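Local coordinates for uncharacterized protein (Alicyclobacillus acidocaldarius subsp. acidocaldarius, PDB 3RAG) that is of unknown function but adopts a von Willebrand factor type A-like fold that binds a sodium ion in the crystal, at residues T5-R11 against E132-H136; I39-V43 against I63-G69; G68-R72 against M85-T90. All coordinates share one frame; numbering follows the deposited sequence.

Contact 1: residues T5-R11 against E132-H136; sequences TREATIR and EVALH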
ATOM      1  N   THR A   5      12.101  17.163   0.546  1.00 41.45           N
ATOM      2  CA  THR A   5      12.139  15.816  -0.011  1.00 43.66           C
ATOM      3  C   THR A   5      12.382  14.801   1.101  1.00 49.47           C
ATOM      4  O   THR A   5      11.750  13.733   1.160  1.00 41.05           O
ATOM      5  CB  THR A   5      13.258  15.713  -1.064  1.00 43.08           C
ATOM      6  OG1 THR A   5      13.011  16.671  -2.106  1.00 42.68           O
ATOM      7  CG2 THR A   5      13.333  14.298  -1.649  1.00 40.45           C
ATOM      8  N   ARG A   6      13.302  15.140   1.997  1.00 46.60           N
ATOM      9  CA  ARG A   6      13.643  14.247   3.097  1.00 49.00           C
ATOM     10  C   ARG A   6      12.459  14.120   4.046  1.00 49.14           C
ATOM     11  O   ARG A   6      12.233  13.068   4.638  1.00 48.23           O
ATOM     12  CB  ARG A   6      14.903  14.741   3.833  1.00 54.43           C
ATOM     13  CG  ARG A   6      16.173  14.705   2.978  1.00 67.95           C
ATOM     14  CD  ARG A   6      17.444  14.865   3.822  1.00 88.54           C
ATOM     15  NE  ARG A   6      18.670  14.671   3.038  1.00104.16           N
ATOM     16  CZ  ARG A   6      19.876  14.439   3.559  1.00113.46           C
ATOM     17  NH1 ARG A   6      20.037  14.359   4.877  1.00115.13           N
ATOM     18  NH2 ARG A   6      20.928  14.278   2.763  1.00115.26           N
ATOM     19  N   GLU A   7      11.679  15.182   4.159  1.00 43.33           N
ATOM     20  CA  GLU A   7      10.565  15.198   5.094  1.00 47.90           C
ATOM     21  C   GLU A   7       9.302  14.553   4.520  1.00 48.11           C
ATOM     22  O   GLU A   7       8.420  14.147   5.268  1.00 52.02           O
ATOM     23  CB  GLU A   7      10.278  16.641   5.516  1.00 58.59           C
ATOM     24  CG  GLU A   7       9.394  16.803   6.741  1.00 77.57           C
ATOM     25  CD  GLU A   7       9.435  18.227   7.297  1.00 94.43           C
ATOM     26  OE1 GLU A   7      10.311  19.011   6.863  1.00 97.09           O
ATOM     27  OE2 GLU A   7       8.596  18.566   8.165  1.00 99.56           O
ATOM     28  N   ALA A   8       9.204  14.474   3.195  1.00 37.99           N
ATOM     29  CA  ALA A   8       7.950  14.064   2.566  1.00 33.64           C
ATOM     30  C   ALA A   8       7.886  12.551   2.301  1.00 34.10           C
ATOM     31  O   ALA A   8       7.259  12.115   1.339  1.00 36.06           O
ATOM     32  CB  ALA A   8       7.691  14.866   1.274  1.00 32.53           C
ATOM     33  N   THR A   9       8.520  11.768   3.169  1.00 30.76           N
ATOM     34  CA  THR A   9       8.517  10.298   3.029  1.00 33.93           C
ATOM     35  C   THR A   9       7.101   9.761   2.857  1.00 36.17           C
ATOM     36  O   THR A   9       6.188  10.161   3.580  1.00 34.49           O
ATOM     37  CB  THR A   9       9.187   9.623   4.243  1.00 33.26           C
ATOM     38  OG1 THR A   9      10.559  10.022   4.275  1.00 37.86           O
ATOM     39  CG2 THR A   9       9.094   8.085   4.158  1.00 32.32           C
ATOM     40  N   ILE A  10       6.917   8.865   1.887  1.00 28.26           N
ATOM     41  CA  ILE A  10       5.592   8.315   1.605  1.00 26.88           C
ATOM     42  C   ILE A  10       5.462   6.974   2.344  1.00 27.67           C
ATOM     43  O   ILE A  10       6.402   6.192   2.366  1.00 28.96           O
ATOM     44  CB  ILE A  10       5.394   8.126   0.094  1.00 29.44           C
ATOM     45  CG1 ILE A  10       5.361   9.494  -0.606  1.00 33.75           C
ATOM     46  CG2 ILE A  10       4.094   7.360  -0.197  1.00 28.90           C
ATOM     47  CD1 ILE A  10       4.056  10.293  -0.396  1.00 34.73           C
ATOM     48  N   ARG A  11       4.308   6.746   2.972  1.00 27.12           N
ATOM     49  CA  ARG A  11       4.070   5.530   3.747  1.00 30.54           C
ATOM     50  C   ARG A  11       2.747   4.902   3.323  1.00 26.88           C
ATOM     51  O   ARG A  11       1.695   5.526   3.449  1.00 29.39           O
ATOM     52  CB  ARG A  11       4.012   5.875   5.229  1.00 33.61           C
ATOM     53  CG  ARG A  11       5.330   6.424   5.750  1.00 37.15           C
ATOM     54  CD  ARG A  11       5.251   6.795   7.230  1.00 43.40           C
ATOM     55  NE  ARG A  11       6.563   7.242   7.692  1.00 55.87           N
ATOM     56  CZ  ARG A  11       6.948   8.511   7.680  1.00 61.69           C
ATOM     57  NH1 ARG A  11       6.106   9.439   7.262  1.00 55.83           N
ATOM     58  NH2 ARG A  11       8.161   8.853   8.091  1.00 66.60           N
ATOM     59  N   GLU A 132      11.904  11.088  -5.964  1.00 34.63           N
ATOM     60  CA  GLU A 132      13.021  11.262  -5.024  1.00 32.15           C
ATOM     61  C   GLU A 132      12.744  11.010  -3.551  1.00 35.68           C
ATOM     62  O   GLU A 132      13.675  10.726  -2.797  1.00 35.02           O
ATOM     63  CB  GLU A 132      13.650  12.660  -5.197  1.00 36.83           C
ATOM     64  CG  GLU A 132      14.330  12.823  -6.505  1.00 36.71           C
ATOM     65  CD  GLU A 132      14.931  14.213  -6.685  1.00 46.83           C
ATOM     66  OE1 GLU A 132      14.842  15.026  -5.737  1.00 42.74           O
ATOM     67  OE2 GLU A 132      15.480  14.479  -7.772  1.00 51.46           O
ATOM     68  N   VAL A 133      11.489  11.096  -3.121  1.00 33.03           N
ATOM     69  CA  VAL A 133      11.210  10.836  -1.707  1.00 31.33           C
ATOM     70  C   VAL A 133      11.427   9.359  -1.387  1.00 34.37           C
ATOM     71  O   VAL A 133      11.382   8.504  -2.274  1.00 32.53           O
ATOM     72  CB  VAL A 133       9.764  11.264  -1.267  1.00 27.49           C
ATOM     73  CG1 VAL A 133       9.507  12.762  -1.551  1.00 32.78           C
ATOM     74  CG2 VAL A 133       8.667  10.381  -1.917  1.00 29.40           C
ATOM     75  N   ALA A 134      11.673   9.067  -0.118  1.00 30.28           N
ATOM     76  CA  ALA A 134      11.695   7.688   0.339  1.00 31.80           C
ATOM     77  C   ALA A 134      10.269   7.139   0.241  1.00 30.31           C
ATOM     78  O   ALA A 134       9.299   7.873   0.429  1.00 30.88           O
ATOM     79  CB  ALA A 134      12.246   7.590   1.784  1.00 31.56           C
ATOM     80  N   LEU A 135      10.151   5.856  -0.086  1.00 29.82           N
ATOM     81  CA  LEU A 135       8.853   5.207  -0.161  1.00 27.47           C
ATOM     82  C   LEU A 135       8.902   4.027   0.780  1.00 28.23           C
ATOM     83  O   LEU A 135       9.737   3.126   0.610  1.00 31.38           O
ATOM     84  CB  LEU A 135       8.579   4.723  -1.587  1.00 27.83           C
ATOM     85  CG  LEU A 135       7.362   3.804  -1.764  1.00 32.98           C
ATOM     86  CD1 LEU A 135       6.113   4.472  -1.201  1.00 33.22           C
ATOM     87  CD2 LEU A 135       7.191   3.449  -3.230  1.00 34.22           C
ATOM     88  N   HIS A 136       8.037   4.032   1.789  1.00 29.85           N
ATOM     89  CA  HIS A 136       7.978   2.900   2.724  1.00 28.11           C
ATOM     90  C   HIS A 136       6.643   2.211   2.480  1.00 26.43           C
ATOM     91  O   HIS A 136       5.612   2.842   2.577  1.00 26.94           O
ATOM     92  CB  HIS A 136       8.029   3.368   4.175  1.00 29.30           C
ATOM     93  CG  HIS A 136       9.311   4.035   4.544  1.00 33.16           C
ATOM     94  ND1 HIS A 136       9.487   4.682   5.750  1.00 33.45           N
ATOM     95  CD2 HIS A 136      10.480   4.154   3.875  1.00 32.85           C
ATOM     96  CE1 HIS A 136      10.712   5.173   5.805  1.00 35.04           C
ATOM     97  NE2 HIS A 136      11.337   4.864   4.682  1.00 37.12           N
TER
HETATM   98  O   HOH W   1      11.874  11.221   1.837  1.00 35.44           O
HETATM   99  O   HOH W   2      12.398  16.201  -4.743  1.00 38.68           O
HETATM  100  O   HOH W   3       7.646   4.748   7.781  1.00 41.22           O

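Contact 2: residues I39-V43 against I63-G69; sequences IVVNV and IADAGGG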
ATOM      1  N   ILE A  39      -0.382   7.451   6.916  1.00 29.83           N
ATOM      2  CA  ILE A  39      -0.257   6.263   6.062  1.00 26.17           C
ATOM      3  C   ILE A  39      -1.453   6.194   5.129  1.00 28.54           C
ATOM      4  O   ILE A  39      -2.580   6.440   5.557  1.00 30.41           O
ATOM      5  CB  ILE A  39      -0.202   4.997   6.937  1.00 28.99           C
ATOM      6  CG1 ILE A  39       1.041   5.057   7.827  1.00 28.74           C
ATOM      7  CG2 ILE A  39      -0.193   3.702   6.082  1.00 26.46           C
ATOM      8  CD1 ILE A  39       0.985   4.121   9.040  1.00 29.17           C
ATOM      9  N   VAL A  40      -1.227   5.842   3.866  1.00 24.59           N
ATOM     10  CA  VAL A  40      -2.344   5.688   2.933  1.00 24.08           C
ATOM     11  C   VAL A  40      -2.539   4.187   2.734  1.00 27.34           C
ATOM     12  O   VAL A  40      -1.554   3.465   2.538  1.00 27.25           O
ATOM     13  CB  VAL A  40      -2.039   6.364   1.572  1.00 28.70           C
ATOM     14  CG1 VAL A  40      -2.981   5.813   0.478  1.00 28.11           C
ATOM     15  CG2 VAL A  40      -2.151   7.904   1.706  1.00 26.37           C
ATOM     16  N   VAL A  41      -3.794   3.717   2.791  1.00 26.68           N
ATOM     17  CA  VAL A  41      -4.070   2.285   2.633  1.00 25.61           C
ATOM     18  C   VAL A  41      -4.808   2.088   1.317  1.00 26.60           C
ATOM     19  O   VAL A  41      -5.880   2.673   1.106  1.00 27.46           O
ATOM     20  CB  VAL A  41      -4.934   1.721   3.795  1.00 28.63           C
ATOM     21  CG1 VAL A  41      -5.109   0.194   3.669  1.00 25.60           C
ATOM     22  CG2 VAL A  41      -4.299   2.069   5.144  1.00 24.34           C
ATOM     23  N   ASN A  42      -4.212   1.290   0.432  1.00 24.40           N
ATOM     24  CA  ASN A  42      -4.799   0.941  -0.866  1.00 23.59           C
ATOM     25  C   ASN A  42      -5.229  -0.525  -0.843  1.00 23.81           C
ATOM     26  O   ASN A  42      -4.633  -1.343  -0.120  1.00 24.51           O
ATOM     27  CB  ASN A  42      -3.752   1.107  -1.974  1.00 25.08           C
ATOM     28  CG  ASN A  42      -3.365   2.564  -2.216  1.00 27.16           C
ATOM     29  OD1 ASN A  42      -2.190   2.892  -2.489  1.00 31.74           O
ATOM     30  ND2 ASN A  42      -4.326   3.426  -2.118  1.00 22.73           N
ATOM     31  N   VAL A  43      -6.280  -0.867  -1.580  1.00 26.50           N
ATOM     32  CA  VAL A  43      -6.755  -2.256  -1.585  1.00 24.02           C
ATOM     33  C   VAL A  43      -6.984  -2.723  -3.016  1.00 23.60           C
ATOM     34  O   VAL A  43      -7.675  -2.059  -3.801  1.00 25.33           O
ATOM     35  CB  VAL A  43      -8.086  -2.402  -0.825  1.00 25.17           C
ATOM     36  CG1 VAL A  43      -8.483  -3.907  -0.732  1.00 23.28           C
ATOM     37  CG2 VAL A  43      -7.992  -1.758   0.578  1.00 23.66           C
ATOM     38  N   ILE A  63     -12.406   0.266   3.428  1.00 25.64           N
ATOM     39  CA  ILE A  63     -11.025   0.305   3.917  1.00 26.04           C
ATOM     40  C   ILE A  63     -10.250   1.385   3.181  1.00 27.96           C
ATOM     41  O   ILE A  63      -9.551   2.202   3.786  1.00 26.16           O
ATOM     42  CB  ILE A  63     -10.299  -1.058   3.708  1.00 24.13           C
ATOM     43  CG1 ILE A  63     -10.867  -2.106   4.679  1.00 24.18           C
ATOM     44  CG2 ILE A  63      -8.773  -0.925   3.884  1.00 26.99           C
ATOM     45  CD1 ILE A  63     -10.380  -3.551   4.339  1.00 25.63           C
ATOM     46  N   ALA A  64     -10.353   1.399   1.857  1.00 26.26           N
ATOM     47  CA  ALA A  64      -9.620   2.407   1.095  1.00 26.59           C
ATOM     48  C   ALA A  64     -10.116   3.823   1.428  1.00 27.98           C
ATOM     49  O   ALA A  64      -9.325   4.755   1.586  1.00 27.63           O
ATOM     50  CB  ALA A  64      -9.706   2.108  -0.394  1.00 26.49           C
ATOM     51  N   ASP A  65     -11.424   3.973   1.583  1.00 28.39           N
ATOM     52  CA  ASP A  65     -11.977   5.273   1.932  1.00 30.48           C
ATOM     53  C   ASP A  65     -11.401   5.754   3.258  1.00 30.85           C
ATOM     54  O   ASP A  65     -10.877   6.868   3.361  1.00 28.52           O
ATOM     55  CB  ASP A  65     -13.495   5.184   2.018  1.00 32.96           C
ATOM     56  CG  ASP A  65     -14.138   6.526   2.356  1.00 48.49           C
ATOM     57  OD1 ASP A  65     -13.890   7.486   1.612  1.00 44.48           O
ATOM     58  OD2 ASP A  65     -14.862   6.618   3.373  1.00 58.92           O
ATOM     59  N   ALA A  66     -11.472   4.904   4.278  1.00 28.51           N
ATOM     60  CA  ALA A  66     -10.985   5.288   5.605  1.00 29.53           C
ATOM     61  C   ALA A  66      -9.472   5.449   5.663  1.00 31.49           C
ATOM     62  O   ALA A  66      -8.952   6.214   6.487  1.00 29.90           O
ATOM     63  CB  ALA A  66     -11.423   4.272   6.637  1.00 28.97           C
ATOM     64  N   GLY A  67      -8.755   4.709   4.817  1.00 26.46           N
ATOM     65  CA  GLY A  67      -7.304   4.800   4.787  1.00 28.34           C
ATOM     66  C   GLY A  67      -6.766   5.828   3.814  1.00 32.54           C
ATOM     67  O   GLY A  67      -5.556   5.889   3.569  1.00 30.60           O
ATOM     68  N   GLY A  68      -7.666   6.634   3.242  1.00 28.87           N
ATOM     69  CA  GLY A  68      -7.275   7.718   2.359  1.00 28.68           C
ATOM     70  C   GLY A  68      -6.673   7.251   1.045  1.00 32.84           C
ATOM     71  O   GLY A  68      -5.929   7.998   0.400  1.00 28.57           O
ATOM     72  N   GLY A  69      -6.998   6.027   0.631  1.00 26.95           N
ATOM     73  CA  GLY A  69      -6.400   5.467  -0.573  1.00 24.71           C
ATOM     74  C   GLY A  69      -7.415   5.052  -1.634  1.00 27.32           C
ATOM     75  O   GLY A  69      -8.525   5.599  -1.714  1.00 28.91           O
TER

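Contact 3: residues G68-R72 against M85-T90; sequences GGMCR and MMTHQT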
ATOM      1  N   GLY A  68      -7.666   6.634   3.242  1.00 28.87           N
ATOM      2  CA  GLY A  68      -7.275   7.718   2.359  1.00 28.68           C
ATOM      3  C   GLY A  68      -6.673   7.251   1.045  1.00 32.84           C
ATOM      4  O   GLY A  68      -5.929   7.998   0.400  1.00 28.57           O
ATOM      5  N   GLY A  69      -6.998   6.027   0.631  1.00 26.95           N
ATOM      6  CA  GLY A  69      -6.400   5.467  -0.573  1.00 24.71           C
ATOM      7  C   GLY A  69      -7.415   5.052  -1.634  1.00 27.32           C
ATOM      8  O   GLY A  69      -8.525   5.599  -1.714  1.00 28.91           O
HETATM    9  N   MSE A  70      -7.023   4.091  -2.466  1.00 26.62           N
HETATM   10  CA  MSE A  70      -7.830   3.687  -3.621  1.00 26.73           C
HETATM   11  C   MSE A  70      -8.188   2.225  -3.504  1.00 25.56           C
HETATM   12  O   MSE A  70      -7.427   1.451  -2.924  1.00 27.01           O
HETATM   13  CB  MSE A  70      -7.013   3.872  -4.925  1.00 30.19           C
HETATM   14  CG  MSE A  70      -6.862   5.312  -5.393  1.00 47.56           C
HETATM   15 SE   MSE A  70      -5.863   5.458  -6.915  1.00 35.50          SE
HETATM   16  CE  MSE A  70      -6.047   3.889  -7.644  1.00 22.30           C
ATOM     17  N   CYS A  71      -9.329   1.850  -4.071  1.00 27.45           N
ATOM     18  CA  CYS A  71      -9.694   0.443  -4.207  1.00 24.86           C
ATOM     19  C   CYS A  71      -9.893   0.139  -5.682  1.00 28.84           C
ATOM     20  O   CYS A  71     -10.615   0.871  -6.386  1.00 26.08           O
ATOM     21  CB  CYS A  71     -10.989   0.134  -3.436  1.00 27.59           C
ATOM     22  SG  CYS A  71     -11.607  -1.545  -3.728  1.00 29.55           S
ATOM     23  N   ARG A  72      -9.264  -0.932  -6.157  1.00 25.26           N
ATOM     24  CA  ARG A  72      -9.517  -1.406  -7.514  1.00 27.78           C
ATOM     25  C   ARG A  72      -9.772  -2.907  -7.428  1.00 26.82           C
ATOM     26  O   ARG A  72      -9.237  -3.577  -6.552  1.00 27.95           O
ATOM     27  CB  ARG A  72      -8.313  -1.123  -8.429  1.00 25.15           C
ATOM     28  CG  ARG A  72      -8.116   0.369  -8.724  1.00 27.93           C
ATOM     29  CD  ARG A  72      -9.297   0.961  -9.496  1.00 33.14           C
ATOM     30  NE  ARG A  72      -9.067   2.380  -9.797  1.00 43.13           N
ATOM     31  CZ  ARG A  72      -9.459   3.399  -9.030  1.00 45.91           C
ATOM     32  NH1 ARG A  72      -9.202   4.653  -9.401  1.00 47.27           N
ATOM     33  NH2 ARG A  72     -10.114   3.182  -7.898  1.00 37.27           N
HETATM   34  N   MSE A  85       0.101   1.261 -10.812  1.00 31.71           N
HETATM   35  CA  MSE A  85      -0.681   2.474 -11.048  1.00 32.72           C
HETATM   36  C   MSE A  85      -1.180   3.094  -9.751  1.00 35.51           C
HETATM   37  O   MSE A  85      -1.121   4.320  -9.587  1.00 31.68           O
HETATM   38  CB  MSE A  85      -1.894   2.220 -11.971  1.00 31.91           C
HETATM   39  CG  MSE A  85      -2.848   3.429 -12.148  1.00 38.06           C
HETATM   40 SE   MSE A  85      -4.175   3.692 -10.909  1.00 40.22          SE
HETATM   41  CE  MSE A  85      -5.247   2.287 -11.224  1.00 64.06           C
HETATM   42  N   MSE A  86      -1.716   2.273  -8.849  1.00 30.08           N
HETATM   43  CA  MSE A  86      -2.349   2.835  -7.660  1.00 29.73           C
HETATM   44  C   MSE A  86      -1.294   3.482  -6.781  1.00 27.33           C
HETATM   45  O   MSE A  86      -1.539   4.550  -6.203  1.00 31.54           O
HETATM   46  CB  MSE A  86      -3.098   1.763  -6.844  1.00 31.73           C
HETATM   47  CG  MSE A  86      -4.352   1.190  -7.506  1.00 36.77           C
HETATM   48 SE   MSE A  86      -4.965  -0.306  -6.603  1.00 34.14          SE
HETATM   49  CE  MSE A  86      -3.919  -0.366  -5.283  1.00 19.81           C
ATOM     50  N   THR A  87      -0.147   2.815  -6.662  1.00 30.12           N
ATOM     51  CA  THR A  87       0.921   3.284  -5.773  1.00 31.92           C
ATOM     52  C   THR A  87       1.381   4.649  -6.276  1.00 36.02           C
ATOM     53  O   THR A  87       1.454   5.617  -5.514  1.00 30.36           O
ATOM     54  CB  THR A  87       2.090   2.286  -5.721  1.00 34.52           C
ATOM     55  OG1 THR A  87       1.609   1.045  -5.198  1.00 32.26           O
ATOM     56  CG2 THR A  87       3.227   2.784  -4.807  1.00 30.54           C
ATOM     57  N   HIS A  88       1.649   4.739  -7.574  1.00 30.79           N
ATOM     58  CA  HIS A  88       2.031   6.041  -8.145  1.00 38.51           C
ATOM     59  C   HIS A  88       0.947   7.121  -8.065  1.00 36.33           C
ATOM     60  O   HIS A  88       1.229   8.279  -7.707  1.00 33.01           O
ATOM     61  CB  HIS A  88       2.574   5.872  -9.571  1.00 43.40           C
ATOM     62  CG  HIS A  88       3.958   5.296  -9.610  1.00 59.53           C
ATOM     63  ND1 HIS A  88       5.070   6.005  -9.204  1.00 67.79           N
ATOM     64  CD2 HIS A  88       4.409   4.076  -9.987  1.00 62.20           C
ATOM     65  CE1 HIS A  88       6.146   5.250  -9.336  1.00 63.80           C
ATOM     66  NE2 HIS A  88       5.773   4.074  -9.811  1.00 61.16           N
ATOM     67  N   GLN A  89      -0.299   6.769  -8.371  1.00 31.49           N
ATOM     68  CA  GLN A  89      -1.332   7.782  -8.350  1.00 34.46           C
ATOM     69  C   GLN A  89      -1.609   8.310  -6.938  1.00 35.38           C
ATOM     70  O   GLN A  89      -1.788   9.508  -6.755  1.00 32.35           O
ATOM     71  CB  GLN A  89      -2.596   7.271  -9.053  1.00 35.77           C
ATOM     72  CG  GLN A  89      -3.696   8.260  -9.178  1.00 52.44           C
ATOM     73  CD  GLN A  89      -4.816   7.738 -10.070  1.00 61.63           C
ATOM     74  OE1 GLN A  89      -4.604   6.828 -10.882  1.00 61.63           O
ATOM     75  NE2 GLN A  89      -6.013   8.304  -9.917  1.00 60.27           N
ATOM     76  N   THR A  90      -1.641   7.434  -5.932  1.00 29.58           N
ATOM     77  CA  THR A  90      -1.857   7.906  -4.562  1.00 30.56           C
ATOM     78  C   THR A  90      -0.622   8.658  -4.011  1.00 27.04           C
ATOM     79  O   THR A  90      -0.782   9.641  -3.285  1.00 33.35           O
ATOM     80  CB  THR A  90      -2.291   6.744  -3.574  1.00 27.39           C
ATOM     81  OG1 THR A  90      -1.311   5.690  -3.588  1.00 28.02           O
ATOM     82  CG2 THR A  90      -3.664   6.169  -3.967  1.00 27.23           C
TER

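Contact 1: residues T5-R11 against E132-H136
Ile10 and Arg11 pair in parallel with Leu135 and His136, where strands 10-17 and 135-142 begin side by side in the central sheet of a vWA-like alpha-beta-alpha fold. Two nearly straight backbone bonds fix the register: Ile10 N donates to Ala134 O at 3.0 Å (N-H...O 174°), and His136 N donates to Ile10 O at 2.8 Å. On one face of the sheet the branches of Ile10 divide the work. Its CG2 meets Leu135 CD1 at 3.7 Å, while CG1, set beside the backbone N (chi1 -67°), packs on Val133 CG2; Met91 of helix 79-106 touches both Ile10 and Leu135 here. Near the other face, Thr9 CG2 stands over the His136 imidazole in a CH-pi contact, 3.8 Å from the ring centroid and 13° off its normal. The same methyl lies over one face of the Arg11 guanidinium. Water 3, in the plane of both flat groups, accepts from Arg11 NE and also bonds His136 ND1, which should limit rotation of each. Farther out, water 2 donates to Thr5 OG1, also hydrogen-bonded to Asn2 OD1, and to Glu132 OE1; Glu132 OE2 forms a salt bridge with Lys128. Ahead of the strands, water 1 joins the two segments: it donates to Thr5 O at 2.6 Å, bonds Thr9 OG1 at 3.0 Å and accepts from Ala134 N at 2.9 Å.

Contact 2: residues I39-V43 against I63-G69
A Schellman motif ends helix 58-66 against the flank of strand 40-46, bringing Gly67 and Gly69 onto the backbone of Val40 and Val41. Its evidence is the paired bonds Gly69 N to Ala64 O (2.8 Å) and Gly68 N to Asp65 O (3.2 Å), with Gly68 as the C-prime residue at positive phi (68°). The turn presents Gly67 O to the strand, where it accepts from Val41 N at 2.9 Å with an N-H...O angle of 161°. The donor stands above the carbonyl plane, 38° out of it, so the bond is fairly straight at the hydrogen but not aimed at a lone pair. The same oxygen receives a CA-H...O contact from Val40 CA at 3.3 Å, and a second such contact runs the other way, from Gly69 CA to Val41 O, also at 3.3 Å. Approach this close depends on bare glycine backbone: Gly67 CA faces Val41 CB directly.

The segments belong to the beta-alpha-beta unit formed by strand 40-46, helix 58-66 and strand 71-74, and the chain leaves the helix here on its way to strand 71-74. One turn back along the helix, Ile63 supplies the apolar part. Its CG2 branch touches two strand residues that point to the same side: Val41 CG1, anti to the backbone N, at 3.8 Å, and Val43 CG2 at a tight 3.5 Å, the Val43 and Ile63 side chains crossing at about a right angle. Ile63 is also packed by Ile218 of helix 214-232 and by Ala31 of helix 27-36.

Contact 3: residues G68-R72 against M85-T90
Met70 and Arg72 lay their side chains across helix 79-106, meeting Met85, Met86, Gln89 and Thr90 on the flank that faces strand 71-74, at the edge of the sheet of this vWA-like fold. The methionines are modelled as selenomethionine.

Van der Waals contacts, largely of selenomethionine and methyl groups, make up the interface. Thr90 CG2 touches the middle of the Met70 chain, 3.6 Å from Met70 CG and 3.7 Å from Met70 SE, the two side chains crossing at a slant. The Thr90 torsion explains this: OG1 sits between the backbone N and the carbonyl carbon (chi1 56°), which turns the methyl toward Met70. Gln89 crosses Met70 at about a right angle, with Gln89 CD 4.0 Å from Met70 SE. Beyond the selenium, the Met70 methyl is modelled implausibly close to Met86 CG, so its exact position is doubtful. Arg72 and Met86 run past each other in opposite directions, Arg72 CG resting 3.9 Å from Met86 SE. Met85 comes across the outer part of the same arginine, its CE 4.1 Å from Arg72 NE. On the sheet side, Met86 also packs on Leu14 and Ile44.

The polar end of Arg72 is engaged within segment 68-72. Arg72 folds back at chi2 (-64°) and donates from NH2 to Cys71 O at 2.8 Å; the acceptor lies close to the guanidinium plane, whereas the donor stands above the carbonyl plane. A glycerol, probably from the crystallisation liquor, also bonds NH2 weakly.

With hydrogen bonds absent between the two segments, their mutual hold probably comes mainly from dispersion and the fit of long, polarisable side chains, while Arg72 turns NH2 to the carbonyl of the preceding residue, Cys71.

From the N terminus, segment 5-11 enters the sheet first and is joined only much later by 132-136, so contact 1 closes a long loop and sets strand 10-17 beside strand 135-142. Both other contacts fall within that loop. Contact 2 closes a short one, seating the end of helix 58-66 on strand 40-46; contact 3 follows directly, sharing Gly68 and Gly69, and ties the start of strand 71-74 to helix 79-106. Contacts 2 and 3 are neither nested nor crossed but consecutive. Backbone pairing links them in series, contact 1 to contact 2 (Arg11 O to Val40 N, 3.0 Å) and contact 2 to contact 3 (Val43 N to Met70 O, 2.9 Å), both probable hydrogen bonds.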